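PDB 1XIP: nucleoporin NUP159 from Saccharomyces cerevisiae, which serves as a structural component of the nuclear pore complex and, through this N-terminal beta-propeller, tethers the helicase Dbp5 to the pore for mRNA export. Local coordinates for residues L67-I72 with L375-L380; E126-Q131 with L142-D147; Q163-F168 with L175-K180. All blocks are in the same frame, centred on the assembly; numbering follows the deposited sequence.

In the fold
All three contacts belong to the beta-propeller domain. Contact 1 packs helix 65-73 of the next blade against strand 374-381, whose pairing with the N-terminal strand 18-26 closes the ring. Contacts 2 and 3 are nested in the long loop between its segments and follow in series, contact 2 at the start of blade 129-165, contact 3 at the turn from that blade into blade 167-200. Their centres lie about 12 Å apart and they touch: N146 and Q131 of contact 2 probably hydrogen-bond to V165 and F168 of contact 3, coupling two consecutive blades. Contact 1 lies across the chain's centre, its own centre about 33 Å and 34 Å from theirs.

Contact 1 (L67-I72 with L375-L380); sequences LLRDHI and LQIVGL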
loop_
_atom_site.group_PDB
_atom_site.type_symbol
_atom_site.label_atom_id
_atom_site.label_comp_id
_atom_site.label_asym_id
_atom_site.label_seq_id
_atom_site.Cartn_x
_atom_site.Cartn_y
_atom_site.Cartn_z
ATOM N N LEU A 67 23.253 4.500 0.773
ATOM C CA LEU A 67 23.509 5.243 -0.448
ATOM C C LEU A 67 22.286 6.040 -0.857
ATOM O O LEU A 67 22.381 7.233 -1.129
ATOM C CB LEU A 67 23.918 4.303 -1.574
ATOM C CG LEU A 67 25.219 4.558 -2.339
ATOM C CD1 LEU A 67 25.436 6.047 -2.554
ATOM C CD2 LEU A 67 26.413 3.943 -1.612
ATOM N N LEU A 68 21.135 5.394 -0.876
ATOM C CA LEU A 68 19.911 6.065 -1.266
ATOM C C LEU A 68 19.583 7.205 -0.307
ATOM O O LEU A 68 19.239 8.306 -0.730
ATOM C CB LEU A 68 18.771 5.061 -1.332
ATOM C CG LEU A 68 17.384 5.578 -1.671
ATOM C CD1 LEU A 68 17.365 6.170 -3.063
ATOM C CD2 LEU A 68 16.350 4.436 -1.509
ATOM N N ARG A 69 19.714 6.943 0.988
ATOM C CA ARG A 69 19.505 7.983 1.977
ATOM C C ARG A 69 20.384 9.193 1.663
ATOM O O ARG A 69 19.880 10.299 1.526
ATOM C CB ARG A 69 19.769 7.461 3.386
ATOM C CG ARG A 69 19.144 8.314 4.470
ATOM C CD ARG A 69 20.174 8.928 5.408
ATOM N NE ARG A 69 19.707 10.123 6.131
ATOM C CZ ARG A 69 19.303 10.132 7.408
ATOM N NH1 ARG A 69 19.275 8.997 8.113
ATOM N NH2 ARG A 69 18.917 11.275 7.977
ATOM N N ASP A 70 21.685 8.958 1.496
ATOM C CA ASP A 70 22.671 10.010 1.294
ATOM C C ASP A 70 22.476 10.755 -0.020
ATOM O O ASP A 70 22.711 11.969 -0.098
ATOM C CB ASP A 70 24.074 9.415 1.333
ATOM C CG ASP A 70 24.531 9.077 2.737
ATOM O OD1 ASP A 70 23.771 9.306 3.701
ATOM O OD2 ASP A 70 25.650 8.561 2.978
ATOM N N HIS A 71 22.072 10.022 -1.052
ATOM C CA HIS A 71 21.773 10.615 -2.352
ATOM C C HIS A 71 20.614 11.618 -2.244
ATOM O O HIS A 71 20.663 12.712 -2.802
ATOM C CB HIS A 71 21.453 9.527 -3.387
ATOM C CG HIS A 71 21.066 10.068 -4.727
ATOM N ND1 HIS A 71 21.947 10.762 -5.539
ATOM C CD2 HIS A 71 19.890 10.030 -5.397
ATOM C CE1 HIS A 71 21.327 11.124 -6.648
ATOM N NE2 HIS A 71 20.077 10.693 -6.587
ATOM N N ILE A 72 19.580 11.235 -1.507
ATOM C CA ILE A 72 18.379 12.047 -1.391
ATOM C C ILE A 72 18.587 13.263 -0.478
ATOM O O ILE A 72 18.125 14.358 -0.785
ATOM C CB ILE A 72 17.216 11.181 -0.872
ATOM C CG1 ILE A 72 16.879 10.050 -1.852
ATOM C CG2 ILE A 72 16.021 12.040 -0.516
ATOM C CD1 ILE A 72 16.156 10.465 -3.101
ATOM N N LEU A 375 11.645 9.793 -5.636
ATOM C CA LEU A 375 11.570 9.253 -4.293
ATOM C C LEU A 375 11.682 10.367 -3.287
ATOM O O LEU A 375 12.557 11.223 -3.382
ATOM C CB LEU A 375 12.664 8.195 -4.038
ATOM C CG LEU A 375 12.486 7.397 -2.720
ATOM C CD1 LEU A 375 12.583 5.949 -2.956
ATOM C CD2 LEU A 375 13.449 7.801 -1.648
ATOM N N GLN A 376 10.807 10.321 -2.300
ATOM C CA GLN A 376 10.745 11.307 -1.246
ATOM C C GLN A 376 11.058 10.630 0.105
ATOM O O GLN A 376 10.568 9.516 0.378
ATOM C CB GLN A 376 9.350 11.878 -1.233
ATOM C CG GLN A 376 9.111 12.927 -0.220
ATOM C CD GLN A 376 7.646 13.370 -0.165
ATOM O OE1 GLN A 376 6.777 12.810 -0.876
ATOM N NE2 GLN A 376 7.363 14.371 0.680
ATOM N N ILE A 377 11.881 11.277 0.931
ATOM C CA ILE A 377 12.086 10.808 2.302
ATOM C C ILE A 377 11.476 11.791 3.284
ATOM O O ILE A 377 11.760 12.993 3.237
ATOM C CB ILE A 377 13.581 10.589 2.651
ATOM C CG1 ILE A 377 14.206 9.500 1.774
ATOM C CG2 ILE A 377 13.731 10.224 4.141
ATOM C CD1 ILE A 377 15.671 9.243 2.086
ATOM N N VAL A 378 10.653 11.259 4.183
ATOM C CA VAL A 378 9.908 12.066 5.134
ATOM C C VAL A 378 10.072 11.475 6.553
ATOM O O VAL A 378 9.707 10.326 6.815
ATOM C CB VAL A 378 8.407 12.159 4.700
ATOM C CG1 VAL A 378 7.615 12.855 5.702
ATOM C CG2 VAL A 378 8.270 12.895 3.391
ATOM N N GLY A 379 10.653 12.244 7.456
ATOM C CA GLY A 379 10.776 11.797 8.830
ATOM C C GLY A 379 9.537 12.146 9.629
ATOM O O GLY A 379 9.156 13.312 9.688
ATOM N N LEU A 380 8.895 11.150 10.235
ATOM C CA LEU A 380 7.757 11.427 11.109
ATOM C C LEU A 380 8.235 11.551 12.539
ATOM O O LEU A 380 8.820 10.617 13.079
ATOM C CB LEU A 380 6.655 10.360 10.995
ATOM C CG LEU A 380 5.471 10.499 11.982
ATOM C CD1 LEU A 380 4.622 11.774 11.759
ATOM C CD2 LEU A 380 4.583 9.241 11.975
#
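The backbone N of I72 is bonded to L68 O at 3.0 Å and more weakly to R69 O, and this helix, 65-73, presents L68, R69 and I72 to L375 and I377. The setting is the closure of a beta-propeller. Strand 374-381, from the C-terminal end, pairs with strand 18-26 from the N-terminal end, and the helix belongs to the excursion between strands 59-64 and 83-86 of the next blade. Helix and strand cross nearly perpendicular, at -91°, with 9.5 Å between their axes, a gap filled by branched aliphatic chains.

I72 has the largest share, touching both L375 and I377. Its CG2 methyl, anti to the backbone N, meets I377 CD1 at 3.8 Å, the two side chains passing each other at a slant. Its other branch turns aside at chi2 -74° and crosses the L375 side chain at about a right angle, I72 CD1 lying 4.1 Å from L375 CD2. A beta-branched residue suits this place because it can serve two partners at once. I377 answers with an extended arm (chi2 -180°), whose CD1 also reaches R69 CA at 4.0 Å. L68 adds a looser touch, its CD2 coming 4.3 Å from L375 CD1.

Y367 of strand 365-370 packs against L68, R69, L375 and I377. Q376, between the two hydrophobic residues, points to the far side and bonds V324 O through NE2. Beyond its methyl contact, I72 CD1 also rests 3.7 Å from the carbonyl oxygen of L375.

Contact 2 (E126-Q131 with L142-D147); sequences EKPVFQ and LNSVND
L142, S144 and F130 give up the most surface here, and L142 O gathers the strand pairing into a classic beta bulge. Both F130 and Q131 face this one residue in the antiparallel hairpin of strands 129-134 and 138-143, which opens a four-stranded propeller blade. The N of F130 bonds L142 O at 2.8 Å and nearly straight, at 166°, whereas Q131 N reaches the same oxygen only weakly. The return bond, from L142 N to Q131 O, is also 2.8 Å and lies in the carbonyl plane. Opposite the bulge, L142 directs its side chain to the face that Q131 shares, where it packs on V165 of strand 158-165; the amide of Q131 continues to F168 O through NE2.

At the other end the strand breaks into a type I turn from N143 to N146. S144 CA sits over one face of the F130 ring, 3.8 Å from the centroid and offset toward the rim, a CH-pi contact. The ring is swung there by chi1 -73°, with CG anti to the carbonyl carbon, and it also stacks with F276. P128 has no N-H, but its carbonyl accepts: S144 N bonds P128 O at 2.7 Å, bent to 131°. A small serine suits the place between ring and proline, its CB 3.8 Å from F130 CZ and its OG 3.8 Å from P128 CD.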
loop_
_atom_site.group_PDB
_atom_site.type_symbol
_atom_site.label_atom_id
_atom_site.label_comp_id
_atom_site.label_asym_id
_atom_site.label_seq_id
_atom_site.Cartn_x
_atom_site.Cartn_y
_atom_site.Cartn_z
ATOM N N GLU A 126 -2.397 -18.170 -14.103
ATOM C CA GLU A 126 -3.373 -18.531 -15.142
ATOM C C GLU A 126 -4.185 -17.309 -15.598
ATOM O O GLU A 126 -4.658 -17.272 -16.735
ATOM C CB GLU A 126 -4.305 -19.653 -14.678
ATOM C CG GLU A 126 -4.239 -19.955 -13.185
ATOM C CD GLU A 126 -4.862 -21.298 -12.834
ATOM O OE1 GLU A 126 -6.119 -21.371 -12.763
ATOM O OE2 GLU A 126 -4.103 -22.280 -12.629
ATOM N N LYS A 127 -4.316 -16.314 -14.710
ATOM C CA LYS A 127 -4.969 -15.039 -15.023
ATOM C C LYS A 127 -4.203 -13.847 -14.387
ATOM O O LYS A 127 -3.612 -14.000 -13.314
ATOM C CB LYS A 127 -6.431 -15.054 -14.544
ATOM C CG LYS A 127 -7.356 -16.017 -15.309
ATOM C CD LYS A 127 -8.396 -15.288 -16.168
ATOM C CE LYS A 127 -8.101 -15.440 -17.659
ATOM N NZ LYS A 127 -8.614 -16.721 -18.203
ATOM N N PRO A 128 -4.216 -12.674 -15.042
ATOM C CA PRO A 128 -3.587 -11.448 -14.502
ATOM C C PRO A 128 -3.922 -11.161 -13.036
ATOM O O PRO A 128 -5.022 -11.430 -12.557
ATOM C CB PRO A 128 -4.172 -10.341 -15.380
ATOM C CG PRO A 128 -4.452 -11.008 -16.684
ATOM C CD PRO A 128 -4.825 -12.432 -16.365
ATOM N N VAL A 129 -2.967 -10.588 -12.330
ATOM C CA VAL A 129 -3.100 -10.397 -10.897
ATOM C C VAL A 129 -3.235 -8.915 -10.563
ATOM O O VAL A 129 -2.629 -8.080 -11.234
ATOM C CB VAL A 129 -1.908 -11.053 -10.182
ATOM C CG1 VAL A 129 -1.753 -10.543 -8.765
ATOM C CG2 VAL A 129 -2.066 -12.567 -10.200
ATOM N N PHE A 130 -4.048 -8.595 -9.552
ATOM C CA PHE A 130 -4.290 -7.209 -9.119
ATOM C C PHE A 130 -3.454 -6.825 -7.882
ATOM O O PHE A 130 -3.034 -5.671 -7.730
ATOM C CB PHE A 130 -5.773 -7.007 -8.740
ATOM C CG PHE A 130 -6.721 -6.961 -9.905
ATOM C CD1 PHE A 130 -6.301 -6.523 -11.176
ATOM C CD2 PHE A 130 -8.062 -7.341 -9.727
ATOM C CE1 PHE A 130 -7.197 -6.483 -12.263
ATOM C CE2 PHE A 130 -8.975 -7.300 -10.798
ATOM C CZ PHE A 130 -8.540 -6.872 -12.076
ATOM N N GLN A 131 -3.277 -7.788 -6.976
ATOM C CA GLN A 131 -2.667 -7.522 -5.680
ATOM C C GLN A 131 -1.955 -8.721 -5.104
ATOM O O GLN A 131 -2.448 -9.844 -5.197
ATOM C CB GLN A 131 -3.709 -7.029 -4.673
ATOM C CG GLN A 131 -3.081 -6.214 -3.524
ATOM C CD GLN A 131 -4.065 -5.874 -2.445
ATOM O OE1 GLN A 131 -5.027 -5.169 -2.698
ATOM N NE2 GLN A 131 -3.839 -6.382 -1.243
ATOM N N LEU A 142 -4.448 -11.767 -5.222
ATOM C CA LEU A 142 -5.773 -11.480 -5.729
ATOM C C LEU A 142 -5.808 -11.367 -7.248
ATOM O O LEU A 142 -5.141 -10.527 -7.848
ATOM C CB LEU A 142 -6.384 -10.253 -5.074
ATOM C CG LEU A 142 -7.761 -9.851 -5.625
ATOM C CD1 LEU A 142 -8.832 -10.925 -5.365
ATOM C CD2 LEU A 142 -8.170 -8.539 -5.031
ATOM N N ASN A 143 -6.637 -12.228 -7.828
ATOM C CA ASN A 143 -6.807 -12.433 -9.253
ATOM C C ASN A 143 -7.625 -11.365 -9.979
ATOM O O ASN A 143 -8.439 -10.653 -9.365
ATOM C CB ASN A 143 -7.586 -13.726 -9.402
ATOM C CG ASN A 143 -7.085 -14.566 -10.481
ATOM O OD1 ASN A 143 -6.935 -14.111 -11.602
ATOM N ND2 ASN A 143 -6.820 -15.827 -10.174
ATOM N N SER A 144 -7.461 -11.306 -11.300
ATOM C CA SER A 144 -8.261 -10.427 -12.160
ATOM C C SER A 144 -9.682 -10.946 -12.340
ATOM O O SER A 144 -10.537 -10.270 -12.925
ATOM C CB SER A 144 -7.599 -10.260 -13.526
ATOM O OG SER A 144 -7.905 -11.355 -14.371
ATOM N N VAL A 145 -9.923 -12.148 -11.831
ATOM C CA VAL A 145 -11.229 -12.804 -11.929
ATOM C C VAL A 145 -11.841 -12.897 -10.524
ATOM O O VAL A 145 -12.824 -13.616 -10.292
ATOM C CB VAL A 145 -11.101 -14.200 -12.642
ATOM C CG1 VAL A 145 -10.733 -15.302 -11.669
ATOM C CG2 VAL A 145 -12.363 -14.539 -13.433
ATOM N N ASN A 146 -11.230 -12.148 -9.600
ATOM C CA ASN A 146 -11.658 -12.051 -8.201
ATOM C C ASN A 146 -11.497 -13.341 -7.402
ATOM O O ASN A 146 -12.397 -13.724 -6.634
ATOM C CB ASN A 146 -13.091 -11.505 -8.098
ATOM C CG ASN A 146 -13.233 -10.128 -8.711
ATOM O OD1 ASN A 146 -13.997 -9.938 -9.656
ATOM N ND2 ASN A 146 -12.490 -9.156 -8.182
ATOM N N ASP A 147 -10.354 -14.008 -7.590
ATOM C CA ASP A 147 -10.031 -15.252 -6.885
ATOM C C ASP A 147 -8.871 -15.016 -5.925
ATOM O O ASP A 147 -7.754 -14.724 -6.361
ATOM C CB ASP A 147 -9.615 -16.338 -7.888
ATOM C CG ASP A 147 -10.800 -17.084 -8.506
ATOM O OD1 ASP A 147 -11.953 -16.903 -8.051
ATOM O OD2 ASP A 147 -10.658 -17.890 -9.463
#

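Contact 3 (Q163-F168 with L175-K180); sequences QNVTSF and LAVLLK
V165 and V177 meet with their side chains at about a right angle, V165 CG2 lying 3.8 Å from V177 CG1. L179 approaches V165 at a slant: although the two side chains diverge from the strand pair, the CD2 branch of L179 comes within 4.1 Å of V165 CG2. V165 also packs on L142 and L148, and an alanine here would probably open a gap between V177, L179 and those neighbours.

Farther along, T166 and K180 slant past each other, T166 CG2 touching the aliphatic K180 CG at 3.8 Å; lysine can offer methylenes here and still carry its charge outward. The amide oxygen of N164 lies across the K180 chain, OD1 4.0 Å from CD.

The backbone that carries these side chains forms a classic beta bulge at the entry to a propeller blade, T166 and S167 both facing L178 as the chain turns from one sheet to the next. T166 N bonds L178 O at 2.7 Å and 174°. With chi1 56° the threonine hydroxyl sits between its backbone N and carbonyl carbon, and OG1 adds a weak bond to L178 O at 3.3 Å. S167 N is a third, weak donor to that oxygen, while S167 OG bonds V219 N.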
loop_
_atom_site.group_PDB
_atom_site.type_symbol
_atom_site.label_atom_id
_atom_site.label_comp_id
_atom_site.label_asym_id
_atom_site.label_seq_id
_atom_site.Cartn_x
_atom_site.Cartn_y
_atom_site.Cartn_z
ATOM N N GLN A 163 -13.406 -16.276 -2.864
ATOM C CA GLN A 163 -13.903 -15.833 -4.162
ATOM C C GLN A 163 -14.666 -14.529 -4.046
ATOM O O GLN A 163 -15.095 -14.145 -2.945
ATOM C CB GLN A 163 -14.832 -16.875 -4.756
ATOM C CG GLN A 163 -14.168 -17.834 -5.701
ATOM C CD GLN A 163 -14.559 -19.255 -5.411
ATOM O OE1 GLN A 163 -13.770 -20.015 -4.842
ATOM N NE2 GLN A 163 -15.783 -19.622 -5.775
ATOM N N ASN A 164 -14.842 -13.863 -5.191
ATOM C CA ASN A 164 -15.620 -12.628 -5.287
ATOM C C ASN A 164 -15.047 -11.475 -4.478
ATOM O O ASN A 164 -15.775 -10.560 -4.091
ATOM C CB ASN A 164 -17.072 -12.880 -4.877
ATOM C CG ASN A 164 -17.795 -13.784 -5.842
ATOM O OD1 ASN A 164 -17.709 -13.600 -7.059
ATOM N ND2 ASN A 164 -18.521 -14.763 -5.310
ATOM N N VAL A 165 -13.737 -11.535 -4.238
ATOM C CA VAL A 165 -13.007 -10.561 -3.451
ATOM C C VAL A 165 -12.625 -9.404 -4.367
ATOM O O VAL A 165 -12.256 -9.640 -5.518
ATOM C CB VAL A 165 -11.695 -11.207 -2.883
ATOM C CG1 VAL A 165 -10.935 -10.251 -1.919
ATOM C CG2 VAL A 165 -11.990 -12.541 -2.220
ATOM N N THR A 166 -12.704 -8.165 -3.871
ATOM C CA THR A 166 -12.238 -7.014 -4.649
ATOM C C THR A 166 -11.051 -6.324 -3.990
ATOM O O THR A 166 -10.283 -5.637 -4.650
ATOM C CB THR A 166 -13.366 -5.996 -4.941
ATOM O OG1 THR A 166 -13.955 -5.564 -3.720
ATOM C CG2 THR A 166 -14.524 -6.667 -5.674
ATOM N N SER A 167 -10.925 -6.519 -2.683
ATOM C CA SER A 167 -9.774 -6.077 -1.931
ATOM C C SER A 167 -9.528 -7.001 -0.752
ATOM O O SER A 167 -10.453 -7.513 -0.145
ATOM C CB SER A 167 -9.966 -4.637 -1.425
ATOM O OG SER A 167 -8.723 -4.090 -0.991
ATOM N N PHE A 168 -8.269 -7.197 -0.420
ATOM C CA PHE A 168 -7.919 -7.957 0.765
ATOM C C PHE A 168 -6.770 -7.270 1.503
ATOM O O PHE A 168 -6.088 -6.420 0.950
ATOM C CB PHE A 168 -7.558 -9.397 0.391
ATOM C CG PHE A 168 -6.148 -9.554 -0.145
ATOM C CD1 PHE A 168 -5.101 -9.926 0.703
ATOM C CD2 PHE A 168 -5.873 -9.346 -1.497
ATOM C CE1 PHE A 168 -3.799 -10.083 0.213
ATOM C CE2 PHE A 168 -4.582 -9.505 -2.001
ATOM C CZ PHE A 168 -3.540 -9.869 -1.144
ATOM N N LEU A 175 -6.618 -11.983 8.255
ATOM C CA LEU A 175 -6.891 -11.777 6.825
ATOM C C LEU A 175 -8.286 -11.197 6.647
ATOM O O LEU A 175 -9.285 -11.819 7.031
ATOM C CB LEU A 175 -6.760 -13.092 6.030
ATOM C CG LEU A 175 -7.019 -13.230 4.499
ATOM C CD1 LEU A 175 -7.245 -11.944 3.746
ATOM C CD2 LEU A 175 -5.880 -13.984 3.830
ATOM N N ALA A 176 -8.345 -9.997 6.077
ATOM C CA ALA A 176 -9.614 -9.332 5.791
ATOM C C ALA A 176 -9.943 -9.345 4.289
ATOM O O ALA A 176 -9.064 -9.269 3.439
ATOM C CB ALA A 176 -9.590 -7.916 6.315
ATOM N N VAL A 177 -11.225 -9.416 3.981
ATOM C CA VAL A 177 -11.685 -9.540 2.607
ATOM C C VAL A 177 -12.875 -8.585 2.389
ATOM O O VAL A 177 -13.777 -8.502 3.237
ATOM C CB VAL A 177 -12.068 -11.021 2.328
ATOM C CG1 VAL A 177 -13.010 -11.152 1.169
ATOM C CG2 VAL A 177 -10.809 -11.868 2.110
ATOM N N LEU A 178 -12.831 -7.822 1.290
ATOM C CA LEU A 178 -13.956 -7.009 0.832
ATOM C C LEU A 178 -14.561 -7.680 -0.394
ATOM O O LEU A 178 -13.862 -7.913 -1.390
ATOM C CB LEU A 178 -13.500 -5.605 0.448
ATOM C CG LEU A 178 -14.422 -4.399 0.721
ATOM C CD1 LEU A 178 -13.963 -3.164 -0.040
ATOM C CD2 LEU A 178 -15.906 -4.682 0.449
ATOM N N LEU A 179 -15.861 -7.964 -0.330
ATOM C CA LEU A 179 -16.539 -8.685 -1.405
ATOM C C LEU A 179 -17.295 -7.778 -2.381
ATOM O O LEU A 179 -17.567 -6.625 -2.068
ATOM C CB LEU A 179 -17.476 -9.749 -0.816
ATOM C CG LEU A 179 -16.775 -10.847 -0.014
ATOM C CD1 LEU A 179 -17.771 -11.832 0.590
ATOM C CD2 LEU A 179 -15.798 -11.570 -0.911
ATOM N N LYS A 180 -17.616 -8.322 -3.561
ATOM C CA LYS A 180 -18.419 -7.633 -4.600
ATOM C C LYS A 180 -19.780 -7.106 -4.126
ATOM O O LYS A 180 -20.215 -6.033 -4.549
ATOM C CB LYS A 180 -18.656 -8.552 -5.797
ATOM C CG LYS A 180 -17.431 -8.868 -6.596
ATOM C CD LYS A 180 -17.787 -9.678 -7.802
ATOM C CE LYS A 180 -17.064 -9.177 -9.025
ATOM N NZ LYS A 180 -17.621 -9.830 -10.256
#